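Local structure of assembly chaperone of ribosomal protein L4 (Acl4) (Chaetomium thermophilum, 5TQB) at residues Ile20-Tyr31 / Ala44-Leu55. The protein probably acts as a dedicated assembly chaperone that binds newly made ribosomal protein L4 through a scaffold of tetratricopeptide-type helical repeats. Residues are numbered along the deposited sequence; the frame is centred on the assembly and turned at random.
Sequences IETAAKVARTAY and ALTLLGQIHVEL
Ile51 and Leu48 are the two bumps that segment 44-55 presses into hollows of segment 20-31 in knobs-into-holes fashion. Ile51 fits among Ile20, Ala23, Ala24 and Ala27, its branches dividing the work: CD1 lies 3.5 Å from Ala27 CB, while CG2, anti to the backbone N (its CG1 at chi1 -69°), meets Ala24 CB at 3.7 Å. Leu48 fills the next hollow, among Ala24, Ala27, Arg28 and Tyr31, with CD2 3.7 Å from Ala27 CB. The walls are largely alanine, whose short side chains leave room for the knobs; the axes approach to 9.7 Å in a nearly antiparallel pair (159°) that no hydrogen bond crosses. The Tyr31 ring, with CG anti to the backbone N (chi1 180°), reaches across so that Ala44 CB sits at its edge, and Leu45 CD2 lies over one face, 4.0 Å from the centroid, a CH-pi contact. A serine in place of Tyr31 would probably leave Leu45 CD2 without that face and open a gap beside Ala44. At the other end the Ile20 and Leu55 side chains run antiparallel alongside one another, Ile20 CG2 against Leu55 CG and CD2, and Ile20 CD1 reaches Glu54 CB at 3.8 Å. Helix 4-16 packs on Ala30 and Leu47, whereas helix 58-71, within the same predicted TPR as segment 44-55, touches Leu45 and Leu48.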
loop_
_atom_site.group_PDB
_atom_site.type_symbol
_atom_site.label_atom_id
_atom_site.label_comp_id
_atom_site.label_asym_id
_atom_site.label_seq_id
_atom_site.Cartn_x
_atom_site.Cartn_y
_atom_site.Cartn_z
ATOM N N ILE B 20 0.601 17.759 -6.136
ATOM C CA ILE B 20 1.872 17.606 -6.837
ATOM C C ILE B 20 2.132 18.726 -7.846
ATOM O O ILE B 20 3.267 19.176 -8.000
ATOM C CB ILE B 20 1.936 16.233 -7.547
ATOM C CG1 ILE B 20 1.706 15.113 -6.527
ATOM C CG2 ILE B 20 3.281 16.045 -8.243
ATOM C CD1 ILE B 20 1.555 13.741 -7.136
ATOM N N GLU B 21 1.085 19.176 -8.527
ATOM C CA GLU B 21 1.224 20.216 -9.543
ATOM C C GLU B 21 1.801 21.502 -8.952
ATOM O O GLU B 21 2.758 22.070 -9.480
ATOM C CB GLU B 21 -0.133 20.513 -10.186
ATOM C CG GLU B 21 -0.853 19.289 -10.734
ATOM C CD GLU B 21 -0.048 18.550 -11.788
ATOM O OE1 GLU B 21 0.757 19.196 -12.492
ATOM O OE2 GLU B 21 -0.221 17.319 -11.906
ATOM N N THR B 22 1.217 21.958 -7.852
ATOM C CA THR B 22 1.648 23.199 -7.226
ATOM C C THR B 22 3.027 23.045 -6.585
ATOM O O THR B 22 3.808 23.995 -6.546
ATOM C CB THR B 22 0.635 23.660 -6.165
ATOM O OG1 THR B 22 -0.680 23.662 -6.734
ATOM C CG2 THR B 22 0.978 25.056 -5.660
ATOM N N ALA B 23 3.318 21.846 -6.091
ATOM C CA ALA B 23 4.617 21.552 -5.496
ATOM C C ALA B 23 5.730 21.737 -6.517
ATOM O O ALA B 23 6.784 22.287 -6.207
ATOM C CB ALA B 23 4.638 20.136 -4.948
ATOM N N ALA B 24 5.500 21.268 -7.737
ATOM C CA ALA B 24 6.497 21.393 -8.787
ATOM C C ALA B 24 6.769 22.864 -9.068
ATOM O O ALA B 24 7.912 23.267 -9.269
ATOM C CB ALA B 24 6.033 20.691 -10.044
ATOM N N LYS B 25 5.714 23.666 -9.076
ATOM C CA LYS B 25 5.863 25.091 -9.322
ATOM C C LYS B 25 6.677 25.748 -8.215
ATOM O O LYS B 25 7.610 26.497 -8.492
ATOM C CB LYS B 25 4.498 25.765 -9.441
ATOM C CG LYS B 25 3.764 25.448 -10.726
ATOM C CD LYS B 25 2.527 26.319 -10.874
ATOM C CE LYS B 25 1.782 26.016 -12.166
ATOM N NZ LYS B 25 0.675 26.981 -12.422
ATOM N N VAL B 26 6.332 25.460 -6.963
ATOM C CA VAL B 26 7.020 26.077 -5.829
ATOM C C VAL B 26 8.458 25.575 -5.715
ATOM O O VAL B 26 9.360 26.338 -5.366
ATOM C CB VAL B 26 6.264 25.830 -4.501
ATOM C CG1 VAL B 26 7.030 26.413 -3.320
ATOM C CG2 VAL B 26 4.869 26.443 -4.560
ATOM N N ALA B 27 8.666 24.296 -6.014
ATOM C CA ALA B 27 9.999 23.697 -5.967
ATOM C C ALA B 27 10.886 24.265 -7.065
ATOM O O ALA B 27 12.092 24.422 -6.880
ATOM C CB ALA B 27 9.906 22.180 -6.093
ATOM N N ARG B 28 10.289 24.571 -8.212
ATOM C CA ARG B 28 11.034 25.159 -9.316
ATOM C C ARG B 28 11.511 26.559 -8.934
ATOM O O ARG B 28 12.708 26.849 -8.994
ATOM C CB ARG B 28 10.175 25.184 -10.585
ATOM C CG ARG B 28 10.627 26.164 -11.672
ATOM C CD ARG B 28 12.100 26.017 -12.063
ATOM N NE ARG B 28 12.463 24.655 -12.442
ATOM C CZ ARG B 28 13.689 24.282 -12.803
ATOM N NH1 ARG B 28 14.678 25.165 -12.833
ATOM N NH2 ARG B 28 13.927 23.022 -13.131
ATOM N N THR B 29 10.583 27.421 -8.526
ATOM C CA THR B 29 10.938 28.775 -8.119
ATOM C C THR B 29 12.000 28.737 -7.024
ATOM O O THR B 29 12.960 29.504 -7.060
ATOM C CB THR B 29 9.709 29.577 -7.626
ATOM O OG1 THR B 29 9.075 28.878 -6.550
ATOM C CG2 THR B 29 8.708 29.773 -8.755
ATOM N N ALA B 30 11.833 27.825 -6.069
ATOM C CA ALA B 30 12.796 27.653 -4.984
ATOM C C ALA B 30 14.207 27.479 -5.537
ATOM O O ALA B 30 15.115 28.249 -5.208
ATOM C CB ALA B 30 12.422 26.446 -4.141
ATOM N N TYR B 31 14.374 26.473 -6.395
ATOM C CA TYR B 31 15.688 26.130 -6.933
ATOM C C TYR B 31 16.307 27.271 -7.733
ATOM O O TYR B 31 17.524 27.467 -7.710
ATOM C CB TYR B 31 15.620 24.869 -7.802
ATOM C CG TYR B 31 16.964 24.496 -8.380
ATOM C CD1 TYR B 31 17.241 24.676 -9.726
ATOM C CD2 TYR B 31 17.970 23.994 -7.566
ATOM C CE1 TYR B 31 18.477 24.348 -10.249
ATOM C CE2 TYR B 31 19.207 23.665 -8.079
ATOM C CZ TYR B 31 19.455 23.844 -9.419
ATOM O OH TYR B 31 20.689 23.517 -9.929
ATOM N N ALA B 44 17.200 20.501 -2.922
ATOM C CA ALA B 44 16.257 21.077 -3.874
ATOM C C ALA B 44 16.090 20.192 -5.108
ATOM O O ALA B 44 14.974 19.960 -5.578
ATOM C CB ALA B 44 16.706 22.463 -4.284
ATOM N N LEU B 45 17.206 19.710 -5.639
ATOM C CA LEU B 45 17.170 18.834 -6.800
ATOM C C LEU B 45 16.548 17.489 -6.433
ATOM O O LEU B 45 15.814 16.898 -7.224
ATOM C CB LEU B 45 18.580 18.656 -7.361
ATOM C CG LEU B 45 19.171 19.932 -7.962
ATOM C CD1 LEU B 45 20.690 19.835 -8.084
ATOM C CD2 LEU B 45 18.532 20.213 -9.314
ATOM N N THR B 46 16.830 17.015 -5.225
ATOM C CA THR B 46 16.223 15.784 -4.735
ATOM C C THR B 46 14.705 15.923 -4.735
ATOM O O THR B 46 13.994 15.040 -5.221
ATOM C CB THR B 46 16.709 15.455 -3.314
ATOM O OG1 THR B 46 18.101 15.134 -3.355
ATOM C CG2 THR B 46 15.954 14.280 -2.722
ATOM N N LEU B 47 14.220 17.042 -4.198
ATOM C CA LEU B 47 12.788 17.287 -4.093
ATOM C C LEU B 47 12.144 17.353 -5.469
ATOM O O LEU B 47 11.092 16.763 -5.701
ATOM C CB LEU B 47 12.527 18.586 -3.333
ATOM C CG LEU B 47 11.067 19.015 -3.208
ATOM C CD1 LEU B 47 10.262 17.959 -2.485
ATOM C CD2 LEU B 47 10.973 20.348 -2.479
ATOM N N LEU B 48 12.780 18.077 -6.380
ATOM C CA LEU B 48 12.306 18.142 -7.753
ATOM C C LEU B 48 12.293 16.747 -8.385
ATOM O O LEU B 48 11.473 16.456 -9.256
ATOM C CB LEU B 48 13.179 19.098 -8.569
ATOM C CG LEU B 48 12.825 20.581 -8.433
ATOM C CD1 LEU B 48 13.964 21.454 -8.935
ATOM C CD2 LEU B 48 11.552 20.888 -9.193
ATOM N N GLY B 49 13.195 15.883 -7.924
ATOM C CA GLY B 49 13.251 14.512 -8.392
ATOM C C GLY B 49 12.057 13.706 -7.916
ATOM O O GLY B 49 11.404 13.033 -8.717
ATOM N N GLN B 50 11.788 13.766 -6.611
ATOM C CA GLN B 50 10.631 13.098 -6.013
ATOM C C GLN B 50 9.342 13.530 -6.700
ATOM O O GLN B 50 8.473 12.708 -6.983
ATOM C CB GLN B 50 10.497 13.443 -4.524
ATOM C CG GLN B 50 11.673 13.058 -3.648
ATOM C CD GLN B 50 11.601 13.684 -2.258
ATOM O OE1 GLN B 50 10.687 14.446 -1.955
ATOM N NE2 GLN B 50 12.570 13.359 -1.411
ATOM N N ILE B 51 9.222 14.827 -6.953
ATOM C CA ILE B 51 7.992 15.386 -7.499
ATOM C C ILE B 51 7.716 14.839 -8.887
ATOM O O ILE B 51 6.591 14.454 -9.198
ATOM C CB ILE B 51 8.048 16.928 -7.549
ATOM C CG1 ILE B 51 8.029 17.495 -6.130
ATOM C CG2 ILE B 51 6.866 17.496 -8.336
ATOM C CD1 ILE B 51 8.455 18.964 -6.033
ATOM N N HIS B 52 8.746 14.803 -9.720
ATOM C CA HIS B 52 8.578 14.347 -11.087
ATOM C C HIS B 52 8.433 12.827 -11.169
ATOM O O HIS B 52 7.906 12.305 -12.149
ATOM C CB HIS B 52 9.722 14.865 -11.955
ATOM C CG HIS B 52 9.600 16.321 -12.278
ATOM N ND1 HIS B 52 9.928 17.313 -11.379
ATOM C CD2 HIS B 52 9.152 16.952 -13.389
ATOM C CE1 HIS B 52 9.706 18.493 -11.930
ATOM N NE2 HIS B 52 9.235 18.302 -13.149
ATOM N N VAL B 53 8.883 12.122 -10.135
ATOM C CA VAL B 53 8.634 10.688 -10.035
ATOM C C VAL B 53 7.153 10.479 -9.787
ATOM O O VAL B 53 6.510 9.657 -10.435
ATOM C CB VAL B 53 9.449 10.042 -8.886
ATOM C CG1 VAL B 53 8.724 8.835 -8.280
ATOM C CG2 VAL B 53 10.827 9.638 -9.376
ATOM N N GLU B 54 6.616 11.236 -8.838
ATOM C CA GLU B 54 5.208 11.137 -8.492
ATOM C C GLU B 54 4.330 11.568 -9.666
ATOM O O GLU B 54 3.177 11.153 -9.766
ATOM C CB GLU B 54 4.907 11.989 -7.259
ATOM C CG GLU B 54 5.763 11.634 -6.049
ATOM C CD GLU B 54 4.976 10.963 -4.938
ATOM O OE1 GLU B 54 5.536 10.075 -4.258
ATOM O OE2 GLU B 54 3.799 11.329 -4.737
ATOM N N LEU B 55 4.882 12.392 -10.555
ATOM C CA LEU B 55 4.159 12.846 -11.744
ATOM C C LEU B 55 4.212 11.831 -12.884
ATOM O O LEU B 55 3.472 11.948 -13.861
ATOM C CB LEU B 55 4.732 14.172 -12.245
ATOM C CG LEU B 55 4.362 15.451 -11.488
ATOM C CD1 LEU B 55 5.095 16.648 -12.092
ATOM C CD2 LEU B 55 2.855 15.685 -11.491
#